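Local atomic coordinates of NmrA family protein (Shigella flexneri 2a, PDB entry 3QVO), a protein that is of unknown function but, as a Rossmann-fold member of the NmrA family, probably binds NAD(P) or its reduced form. Residues A110-A114 and C115-R119; A59-H62 and K63-T67; I144-P147 and L148-F151. All blocks are in the same frame, centred on the assembly; numbering follows the deposited sequence.

Contact 1 (A110-A114 and C115-R119). With MNB (5-mercapto-2-nitro-benzoic acid), chain B.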
ATOM      1  N   ALA A 110      14.227   2.338  -6.159  1.00 50.39           N
ATOM      2  CA  ALA A 110      15.236   2.065  -7.164  1.00 50.75           C
ATOM      3  C   ALA A 110      14.629   1.435  -8.419  1.00 50.72           C
ATOM      4  O   ALA A 110      14.946   1.836  -9.507  1.00 51.20           O
ATOM      5  CB  ALA A 110      16.279   1.147  -6.611  1.00 50.45           C
ATOM      6  N   ALA A 111      13.772   0.443  -8.256  1.00 50.77           N
ATOM      7  CA  ALA A 111      13.139  -0.215  -9.398  1.00 50.65           C
ATOM      8  C   ALA A 111      12.188   0.769 -10.119  1.00 49.81           C
ATOM      9  O   ALA A 111      12.173   0.863 -11.349  1.00 50.77           O
ATOM     10  CB  ALA A 111      12.369  -1.478  -8.946  1.00 49.05           C
HETATM   11  N   MSE A 112      11.380   1.490  -9.383  1.00 49.34           N
HETATM   12  CA  MSE A 112      10.557   2.535 -10.010  1.00 49.46           C
HETATM   13  C   MSE A 112      11.435   3.489 -10.831  1.00 51.63           C
HETATM   14  O   MSE A 112      11.150   3.752 -11.989  1.00 52.00           O
HETATM   15  CB  MSE A 112       9.788   3.298  -8.975  1.00 48.87           C
HETATM   16  CG  MSE A 112       8.785   2.440  -8.275  1.00 49.29           C
HETATM   17 SE   MSE A 112       7.673   3.291  -7.012  0.90 52.88          SE
HETATM   18  CE  MSE A 112       6.924   4.660  -8.186  1.00 49.20           C
ATOM     19  N   LYS A 113      12.547   3.956 -10.252  1.00 52.83           N
ATOM     20  CA  LYS A 113      13.389   4.919 -10.924  1.00 52.93           C
ATOM     21  C   LYS A 113      14.039   4.327 -12.150  1.00 53.85           C
ATOM     22  O   LYS A 113      14.066   4.972 -13.198  1.00 53.67           O
ATOM     23  CB  LYS A 113      14.423   5.466  -9.985  1.00 54.10           C
ATOM     24  CG  LYS A 113      13.866   6.494  -9.029  1.00 55.27           C
ATOM     25  CD  LYS A 113      14.944   7.109  -8.176  1.00 56.59           C
ATOM     26  CE  LYS A 113      14.379   8.213  -7.247  1.00 58.69           C
ATOM     27  NZ  LYS A 113      15.435   8.737  -6.346  1.00 57.45           N
ATOM     28  N   ALA A 114      14.503   3.079 -12.040  1.00 52.65           N
ATOM     29  CA  ALA A 114      15.087   2.388 -13.157  1.00 52.96           C
ATOM     30  C   ALA A 114      14.064   2.240 -14.278  1.00 52.69           C
ATOM     31  O   ALA A 114      14.428   2.310 -15.441  1.00 51.24           O
ATOM     32  CB  ALA A 114      15.647   0.976 -12.766  1.00 52.26           C
ATOM     33  N   CYS A 115      12.815   1.953 -13.939  1.00 51.33           N
ATOM     34  CA  CYS A 115      11.810   1.677 -14.974  1.00 51.91           C
ATOM     35  C   CYS A 115      10.932   2.895 -15.338  1.00 54.06           C
ATOM     36  O   CYS A 115       9.945   2.752 -16.046  1.00 55.90           O
ATOM     37  CB  CYS A 115      10.928   0.571 -14.537  1.00 49.96           C
ATOM     38  SG  CYS A 115      11.779  -0.963 -14.181  1.00 56.12           S
ATOM     39  N   ASP A 116      11.310   4.084 -14.899  1.00 55.51           N
ATOM     40  CA  ASP A 116      10.603   5.292 -15.245  1.00 58.89           C
ATOM     41  C   ASP A 116       9.152   5.300 -14.757  1.00 59.12           C
ATOM     42  O   ASP A 116       8.311   5.865 -15.389  1.00 61.66           O
ATOM     43  CB  ASP A 116      10.708   5.534 -16.750  1.00 62.02           C
ATOM     44  CG  ASP A 116      10.424   6.975 -17.149  1.00 66.98           C
ATOM     45  OD1 ASP A 116      10.595   7.902 -16.327  1.00 74.56           O
ATOM     46  OD2 ASP A 116       9.986   7.190 -18.307  1.00 78.07           O
ATOM     47  N   VAL A 117       8.888   4.696 -13.602  1.00 57.54           N
ATOM     48  CA  VAL A 117       7.582   4.707 -12.961  1.00 56.51           C
ATOM     49  C   VAL A 117       7.622   5.719 -11.844  1.00 57.06           C
ATOM     50  O   VAL A 117       8.608   5.748 -11.105  1.00 57.26           O
ATOM     51  CB  VAL A 117       7.292   3.337 -12.362  1.00 55.37           C
ATOM     52  CG1 VAL A 117       5.902   3.289 -11.790  1.00 54.01           C
ATOM     53  CG2 VAL A 117       7.522   2.226 -13.463  1.00 53.62           C
ATOM     54  N   LYS A 118       6.571   6.547 -11.720  1.00 56.95           N
ATOM     55  CA  LYS A 118       6.541   7.659 -10.776  1.00 57.54           C
ATOM     56  C   LYS A 118       5.586   7.530  -9.581  1.00 55.73           C
ATOM     57  O   LYS A 118       5.839   8.133  -8.540  1.00 55.55           O
ATOM     58  CB  LYS A 118       6.136   8.933 -11.524  1.00 60.63           C
ATOM     59  CG  LYS A 118       7.164   9.475 -12.484  1.00 65.85           C
ATOM     60  CD  LYS A 118       6.609  10.637 -13.307  1.00 72.67           C
ATOM     61  CE  LYS A 118       7.715  11.288 -14.195  1.00 77.85           C
ATOM     62  NZ  LYS A 118       8.443  10.276 -15.065  1.00 77.98           N
ATOM     63  N   ARG A 119       4.455   6.841  -9.761  1.00 54.33           N
ATOM     64  CA  ARG A 119       3.343   6.910  -8.813  1.00 53.76           C
ATOM     65  C   ARG A 119       3.314   5.729  -7.869  1.00 52.24           C
ATOM     66  O   ARG A 119       3.133   4.578  -8.322  1.00 51.32           O
ATOM     67  CB  ARG A 119       2.007   7.023  -9.559  1.00 55.02           C
ATOM     68  CG  ARG A 119       0.850   7.402  -8.648  1.00 55.40           C
ATOM     69  CD  ARG A 119       0.918   8.833  -8.213  1.00 57.07           C
ATOM     70  NE  ARG A 119      -0.226   9.193  -7.387  1.00 58.14           N
ATOM     71  CZ  ARG A 119      -0.279   9.123  -6.063  1.00 57.61           C
ATOM     72  NH1 ARG A 119      -1.378   9.479  -5.455  1.00 62.82           N
ATOM     73  NH2 ARG A 119       0.759   8.747  -5.337  1.00 57.51           N
TER
HETATM   74  C6  MNB B 215      13.914  -1.470 -17.982  1.00 64.63           C
HETATM   75  C1  MNB B 215      15.205  -1.571 -18.445  1.00 66.14           C
HETATM   76  C2  MNB B 215      16.263  -1.854 -17.562  1.00 67.42           C
HETATM   77  C3  MNB B 215      16.018  -2.032 -16.177  1.00 65.19           C
HETATM   78  C4  MNB B 215      14.712  -1.924 -15.727  1.00 66.06           C
HETATM   79  C5  MNB B 215      13.677  -1.648 -16.634  1.00 66.89           C
HETATM   80  S5  MNB B 215      11.975  -1.570 -16.102  1.00 64.73           S
HETATM   81  C10 MNB B 215      15.370  -1.360 -19.958  1.00 66.73           C
HETATM   82  O12 MNB B 215      15.287  -0.155 -20.408  1.00 64.62           O
HETATM   83  O11 MNB B 215      15.524  -2.440 -20.604  1.00 63.04           O
HETATM   84  N7  MNB B 215      17.535  -1.966 -18.006  1.00 65.65           N
HETATM   85  O9  MNB B 215      18.587  -2.373 -17.114  1.00 62.66           O
HETATM   86  O8  MNB B 215      17.843  -1.746 -19.311  1.00 67.16           O
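The aromatic ring of MNB is joined to Cys115 through the sulfur on its rim, S5, which lies 2.0 Å from Cys115 SG in a mixed disulfide; S5 lies in the plane of the ring it substitutes, with Cys115 SG a little out of that plane and 3.2 Å from ring carbon C5 of MNB. With SG anti to the carbonyl carbon (chi1 -59°), the cysteine side chain passes beside its own backbone N. That N is held in turn by Ala111 O at 2.9 Å, the last regular bond of helix 101-114, with a weak second bond to Met112 O. Asp116 then takes a positive phi as the C-prime residue of a Schellman motif: Val117 N returns to Met112 O at 2.9 Å, nearly straight at 163°, while the bond from Asp116 N to Lys113 O is weak. Beneath this cap the selenomethionine side chain of Met112 bends at chi3 and brings CE to 4.0 Å from Val117 CG1, both side chains also packing on Met86 and Val92. Lys83 and Gln87 complete the MNB site. The disulfide is consistent with a Cys115 sulfur, just past the helix end, that a thiol-reactive aromatic disulfide could reach; this indicates reactivity, not a catalytic role.

Contact 2 (A59-H62 and K63-T67)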
ATOM      1  N   ALA A  59       0.583 -19.098  -4.871  1.00 79.75           N
ATOM      2  CA  ALA A  59      -0.420 -20.145  -4.714  1.00 83.74           C
ATOM      3  C   ALA A  59      -1.292 -19.937  -3.480  1.00 86.10           C
ATOM      4  O   ALA A  59      -2.198 -20.717  -3.239  1.00 88.87           O
ATOM      5  CB  ALA A  59       0.228 -21.522  -4.683  1.00 86.77           C
ATOM      6  N   LYS A  60      -1.025 -18.890  -2.713  1.00 86.04           N
ATOM      7  CA  LYS A  60      -1.880 -18.492  -1.612  1.00 88.93           C
ATOM      8  C   LYS A  60      -2.446 -17.107  -1.899  1.00 87.36           C
ATOM      9  O   LYS A  60      -2.734 -16.348  -0.980  1.00 87.81           O
ATOM     10  CB  LYS A  60      -1.088 -18.509  -0.289  1.00 90.37           C
ATOM     11  CG  LYS A  60      -0.518 -19.916   0.053  1.00 95.82           C
ATOM     12  CD  LYS A  60       0.470 -19.951   1.243  1.00 99.61           C
ATOM     13  CE  LYS A  60       0.920 -21.410   1.550  1.00105.23           C
ATOM     14  NZ  LYS A  60       1.120 -21.713   3.009  1.00108.71           N
ATOM     15  N   ILE A  61      -2.586 -16.767  -3.180  1.00 86.56           N
ATOM     16  CA  ILE A  61      -3.466 -15.668  -3.584  1.00 85.20           C
ATOM     17  C   ILE A  61      -4.880 -16.240  -3.758  1.00 88.96           C
ATOM     18  O   ILE A  61      -5.091 -17.160  -4.577  1.00 89.84           O
ATOM     19  CB  ILE A  61      -3.016 -14.995  -4.888  1.00 82.14           C
ATOM     20  CG1 ILE A  61      -1.708 -14.210  -4.648  1.00 78.55           C
ATOM     21  CG2 ILE A  61      -4.091 -14.071  -5.394  1.00 79.61           C
ATOM     22  CD1 ILE A  61      -1.119 -13.586  -5.889  1.00 72.56           C
ATOM     23  N   HIS A  62      -5.815 -15.684  -2.967  1.00 91.18           N
ATOM     24  CA  HIS A  62      -7.253 -16.072  -2.956  1.00 95.06           C
ATOM     25  C   HIS A  62      -7.845 -16.055  -4.350  1.00 94.67           C
ATOM     26  O   HIS A  62      -7.596 -15.130  -5.117  1.00 92.38           O
ATOM     27  CB  HIS A  62      -8.110 -15.086  -2.138  1.00 95.49           C
ATOM     28  CG  HIS A  62      -8.193 -15.379  -0.673  1.00100.35           C
ATOM     29  ND1 HIS A  62      -7.133 -15.182   0.191  1.00103.43           N
ATOM     30  CD2 HIS A  62      -9.240 -15.760   0.100  1.00106.31           C
ATOM     31  CE1 HIS A  62      -7.509 -15.474   1.425  1.00105.67           C
ATOM     32  NE2 HIS A  62      -8.785 -15.821   1.399  1.00108.30           N
ATOM     33  N   LYS A  63      -8.689 -17.042  -4.619  1.00 97.68           N
ATOM     34  CA  LYS A  63      -9.296 -17.262  -5.933  1.00 98.51           C
ATOM     35  C   LYS A  63     -10.701 -16.564  -6.121  1.00 98.44           C
ATOM     36  O   LYS A  63     -11.147 -15.803  -5.225  1.00 97.56           O
ATOM     37  CB  LYS A  63      -9.421 -18.789  -6.141  1.00102.17           C
ATOM     38  CG  LYS A  63      -8.067 -19.502  -6.218  1.00103.02           C
ATOM     39  CD  LYS A  63      -8.156 -20.860  -6.934  1.00107.87           C
ATOM     40  CE  LYS A  63      -7.806 -20.729  -8.431  1.00107.12           C
ATOM     41  NZ  LYS A  63      -7.851 -22.039  -9.148  1.00109.91           N
ATOM     42  N   PRO A  64     -11.331 -16.732  -7.331  1.00 97.92           N
ATOM     43  CA  PRO A  64     -10.610 -17.019  -8.594  1.00 95.60           C
ATOM     44  C   PRO A  64      -9.819 -15.788  -8.980  1.00 90.54           C
ATOM     45  O   PRO A  64      -9.862 -14.740  -8.299  1.00 89.04           O
ATOM     46  CB  PRO A  64     -11.720 -17.318  -9.619  1.00 98.50           C
ATOM     47  CG  PRO A  64     -12.911 -17.738  -8.795  1.00101.65           C
ATOM     48  CD  PRO A  64     -12.788 -16.916  -7.499  1.00101.43           C
ATOM     49  N   TYR A  65      -9.052 -15.928 -10.037  1.00 87.03           N
ATOM     50  CA  TYR A  65      -8.055 -14.938 -10.325  1.00 81.79           C
ATOM     51  C   TYR A  65      -8.719 -14.070 -11.350  1.00 78.62           C
ATOM     52  O   TYR A  65      -9.122 -14.572 -12.390  1.00 80.37           O
ATOM     53  CB  TYR A  65      -6.773 -15.590 -10.882  1.00 81.57           C
ATOM     54  CG  TYR A  65      -6.117 -16.611  -9.955  1.00 84.80           C
ATOM     55  CD1 TYR A  65      -6.032 -16.375  -8.583  1.00 86.22           C
ATOM     56  CD2 TYR A  65      -5.561 -17.804 -10.458  1.00 89.36           C
ATOM     57  CE1 TYR A  65      -5.426 -17.283  -7.730  1.00 89.35           C
ATOM     58  CE2 TYR A  65      -4.945 -18.734  -9.600  1.00 92.28           C
ATOM     59  CZ  TYR A  65      -4.888 -18.457  -8.230  1.00 93.26           C
ATOM     60  OH  TYR A  65      -4.297 -19.329  -7.328  1.00 99.28           O
ATOM     61  N   PRO A  66      -8.844 -12.778 -11.070  1.00 73.29           N
ATOM     62  CA  PRO A  66      -9.486 -11.895 -12.026  1.00 71.54           C
ATOM     63  C   PRO A  66      -8.853 -11.946 -13.397  1.00 69.69           C
ATOM     64  O   PRO A  66      -7.659 -12.180 -13.512  1.00 67.21           O
ATOM     65  CB  PRO A  66      -9.289 -10.496 -11.428  1.00 69.87           C
ATOM     66  CG  PRO A  66      -8.587 -10.677 -10.140  1.00 68.51           C
ATOM     67  CD  PRO A  66      -8.100 -12.051 -10.028  1.00 70.71           C
ATOM     68  N   THR A  67      -9.653 -11.684 -14.428  1.00 70.27           N
ATOM     69  CA  THR A  67      -9.191 -11.845 -15.805  1.00 69.46           C
ATOM     70  C   THR A  67      -8.246 -10.742 -16.202  1.00 66.32           C
ATOM     71  O   THR A  67      -7.457 -10.908 -17.125  1.00 66.38           O
ATOM     72  CB  THR A  67     -10.399 -11.909 -16.802  1.00 72.98           C
ATOM     73  OG1 THR A  67     -11.055 -10.636 -16.830  1.00 73.25           O
ATOM     74  CG2 THR A  67     -11.362 -12.977 -16.369  1.00 73.17           C
TER
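Between Ile61 and Tyr65 the backbone runs largely extended and then turns through a cis peptide bond between Lys63 and Pro64, which folds the Tyr65 ring back beside the Ile61 carbonyl. The ring receives that carbonyl at its edge: Ile61 O lies in the ring plane, 3.2 Å from Tyr65 CE1, a distance suited to a weak C-H...O contact. The phenol OH does not claim this oxygen, for Tyr65 OH remains 3.6 Å from Ile61 O without a hydrogen bond. A second carbonyl stands near the same edge, His62 O, at 4.0 Å from Tyr65 CD1.

Lys63 approaches one face of the ring. The chain of this lysine bends at chi3 (95°) and lays CE 3.6 Å above the Tyr65 ring plane, so that the methylene next to the ammonium group rests over the rim of that face. Ile61 adds an apolar touch, its CG2 branch reaching 4.2 Å from Tyr65 CE1 as the two side chains cross obliquely. With chi1 at -70° Ile61 CG1 lies beside the backbone N, which leaves CG2 anti to that N and turned to the ring. Ile61 and Tyr65 both also pack on Ile71 of strand 69-73, tying the inner side of this surface loop to the sheet.

The chemistry is thus that of a polarised aromatic ring: the CE1 C-H at the edge points at Ile61 O, with His62 O more distant, while the face probably gains from a CE made slightly positive by the neighbouring ammonium. The two segments share no hydrogen bond, so the contact probably rests on van der Waals packing and weak electrostatics.

Contact 3 (I144-P147 and L148-F151)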
ATOM      1  N   ILE A 144       5.237   3.419  19.054  1.00103.28           N
ATOM      2  CA  ILE A 144       6.650   3.780  19.321  1.00104.55           C
ATOM      3  C   ILE A 144       7.514   2.564  19.770  1.00106.54           C
ATOM      4  O   ILE A 144       6.974   1.532  20.197  1.00107.65           O
ATOM      5  CB  ILE A 144       6.777   4.996  20.322  1.00106.65           C
ATOM      6  CG1 ILE A 144       6.753   4.539  21.800  1.00110.65           C
ATOM      7  CG2 ILE A 144       5.696   6.055  20.026  1.00105.27           C
ATOM      8  CD1 ILE A 144       6.517   5.657  22.794  1.00113.01           C
ATOM      9  N   GLY A 145       8.844   2.699  19.640  1.00107.13           N
ATOM     10  CA  GLY A 145       9.822   1.620  19.940  1.00109.31           C
ATOM     11  C   GLY A 145      10.781   1.340  18.774  1.00107.35           C
ATOM     12  O   GLY A 145      10.617   1.891  17.688  1.00104.17           O
ATOM     13  N   GLU A 146      11.767   0.463  19.003  1.00109.63           N
ATOM     14  CA  GLU A 146      12.850   0.184  18.027  1.00108.55           C
ATOM     15  C   GLU A 146      12.392  -0.443  16.678  1.00105.29           C
ATOM     16  O   GLU A 146      12.867  -0.023  15.616  1.00103.34           O
ATOM     17  CB  GLU A 146      13.957  -0.666  18.678  1.00112.24           C
ATOM     18  CG  GLU A 146      14.627  -0.011  19.912  1.00116.86           C
ATOM     19  CD  GLU A 146      15.802   0.949  19.595  1.00118.20           C
ATOM     20  OE1 GLU A 146      16.011   1.327  18.417  1.00116.21           O
ATOM     21  OE2 GLU A 146      16.524   1.323  20.554  1.00121.88           O
ATOM     22  N   PRO A 147      11.464  -1.435  16.702  1.00104.98           N
ATOM     23  CA  PRO A 147      10.886  -1.956  15.439  1.00101.33           C
ATOM     24  C   PRO A 147      10.183  -0.934  14.560  1.00 97.47           C
ATOM     25  O   PRO A 147       9.846  -1.251  13.408  1.00 95.99           O
ATOM     26  CB  PRO A 147       9.867  -3.010  15.901  1.00102.92           C
ATOM     27  CG  PRO A 147       9.827  -2.932  17.421  1.00106.77           C
ATOM     28  CD  PRO A 147      11.132  -2.314  17.840  1.00108.64           C
ATOM     29  N   LEU A 148       9.938   0.269  15.073  1.00 96.49           N
ATOM     30  CA  LEU A 148       9.484   1.364  14.212  1.00 92.85           C
ATOM     31  C   LEU A 148      10.633   2.007  13.395  1.00 89.94           C
ATOM     32  O   LEU A 148      10.348   2.722  12.442  1.00 87.27           O
ATOM     33  CB  LEU A 148       8.752   2.445  15.017  1.00 94.08           C
ATOM     34  CG  LEU A 148       7.274   2.183  15.326  1.00 96.06           C
ATOM     35  CD1 LEU A 148       7.095   0.947  16.232  1.00 99.44           C
ATOM     36  CD2 LEU A 148       6.649   3.425  15.992  1.00 99.20           C
ATOM     37  N   LYS A 149      11.905   1.789  13.766  1.00 89.56           N
ATOM     38  CA  LYS A 149      12.991   2.474  13.052  1.00 87.67           C
ATOM     39  C   LYS A 149      13.006   2.162  11.527  1.00 82.51           C
ATOM     40  O   LYS A 149      13.113   3.075  10.742  1.00 79.66           O
ATOM     41  CB  LYS A 149      14.375   2.271  13.691  1.00 90.59           C
ATOM     42  CG  LYS A 149      14.835   3.427  14.671  1.00 97.62           C
ATOM     43  CD  LYS A 149      14.543   4.922  14.172  1.00 99.67           C
ATOM     44  CE  LYS A 149      15.277   5.300  12.826  1.00 98.96           C
ATOM     45  NZ  LYS A 149      14.758   6.550  12.150  1.00 96.22           N
ATOM     46  N   PRO A 150      12.879   0.887  11.129  1.00 79.85           N
ATOM     47  CA  PRO A 150      12.797   0.581   9.713  1.00 76.86           C
ATOM     48  C   PRO A 150      11.618   1.253   9.040  1.00 73.23           C
ATOM     49  O   PRO A 150      11.754   1.734   7.937  1.00 70.83           O
ATOM     50  CB  PRO A 150      12.634  -0.938   9.683  1.00 77.36           C
ATOM     51  CG  PRO A 150      13.224  -1.398  10.909  1.00 80.99           C
ATOM     52  CD  PRO A 150      13.072  -0.329  11.928  1.00 82.43           C
ATOM     53  N   PHE A 151      10.488   1.313   9.720  1.00 72.14           N
ATOM     54  CA  PHE A 151       9.338   1.994   9.187  1.00 70.52           C
ATOM     55  C   PHE A 151       9.609   3.452   8.980  1.00 69.01           C
ATOM     56  O   PHE A 151       9.178   4.029   7.966  1.00 67.11           O
ATOM     57  CB  PHE A 151       8.125   1.837  10.101  1.00 72.05           C
ATOM     58  CG  PHE A 151       7.423   0.535   9.925  1.00 75.36           C
ATOM     59  CD1 PHE A 151       8.082  -0.667  10.157  1.00 82.02           C
ATOM     60  CD2 PHE A 151       6.116   0.491   9.550  1.00 77.44           C
ATOM     61  CE1 PHE A 151       7.429  -1.895   9.986  1.00 83.73           C
ATOM     62  CE2 PHE A 151       5.463  -0.730   9.397  1.00 80.12           C
ATOM     63  CZ  PHE A 151       6.125  -1.916   9.605  1.00 81.82           C
TER
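Glu146 O accepts the shortest sound bond here, from Lys149 N at 2.8 Å and 165°, with the donor standing well above the carbonyl plane. The same oxygen is flanked by carbon: Lys149 CB lies 3.4 Å from Glu146 O. Pro150, four residues on, has no N-H to give this oxygen, and its CD lies nearby instead, 3.7 Å from Glu146 O. One residue earlier, Leu148 N bonds to Gly145 O at 3.2 Å, again from above the carbonyl plane. Gly145 adopts backbone angles (phi 127°, psi 174°) that suit glycine. Leu148 curls back over this turn: with CG anti to the carbonyl carbon, CB touches Gly145 O, and the CD2 branch closes to 3.3 Å on Ile144 CA. Across the next turn Phe151 CD1 comes to 3.7 Å from Pro147 O, while the phenyl group packs on Leu101, Leu124 and Leu126. Two successive bonds from residue i+3 to i are those of a 3-10-type turn, and Pro147 and Pro150 suit a first helical turn, where N-H groups need no helical acceptor; the turn leads into helix 149-159 of the Rossmann-type fold and lays it against the start of helix 101-114.

In the fold
All three contacts are local and lie in connections around the Rossmann-type sheet, yet they differ in depth and chemistry. Contact 1 is partly buried and ends helix 101-114 just before strand 119-123, whereas contact 3 is a surface contact that leads into helix 149-159. The two share helix 101-114: contact 1 is built from its carboxyl end, and contact 3 packs on its opening residues; the centres of contacts 1 and 3 are about 26 Å apart. Both use backbone hydrogen bonds at a helix end, contact 1 adding apolar packing and the disulfide to MNB. Contact 2, also on the surface, lies in the loop between strands 49-55 and 69-73 and relies on an aromatic ring instead.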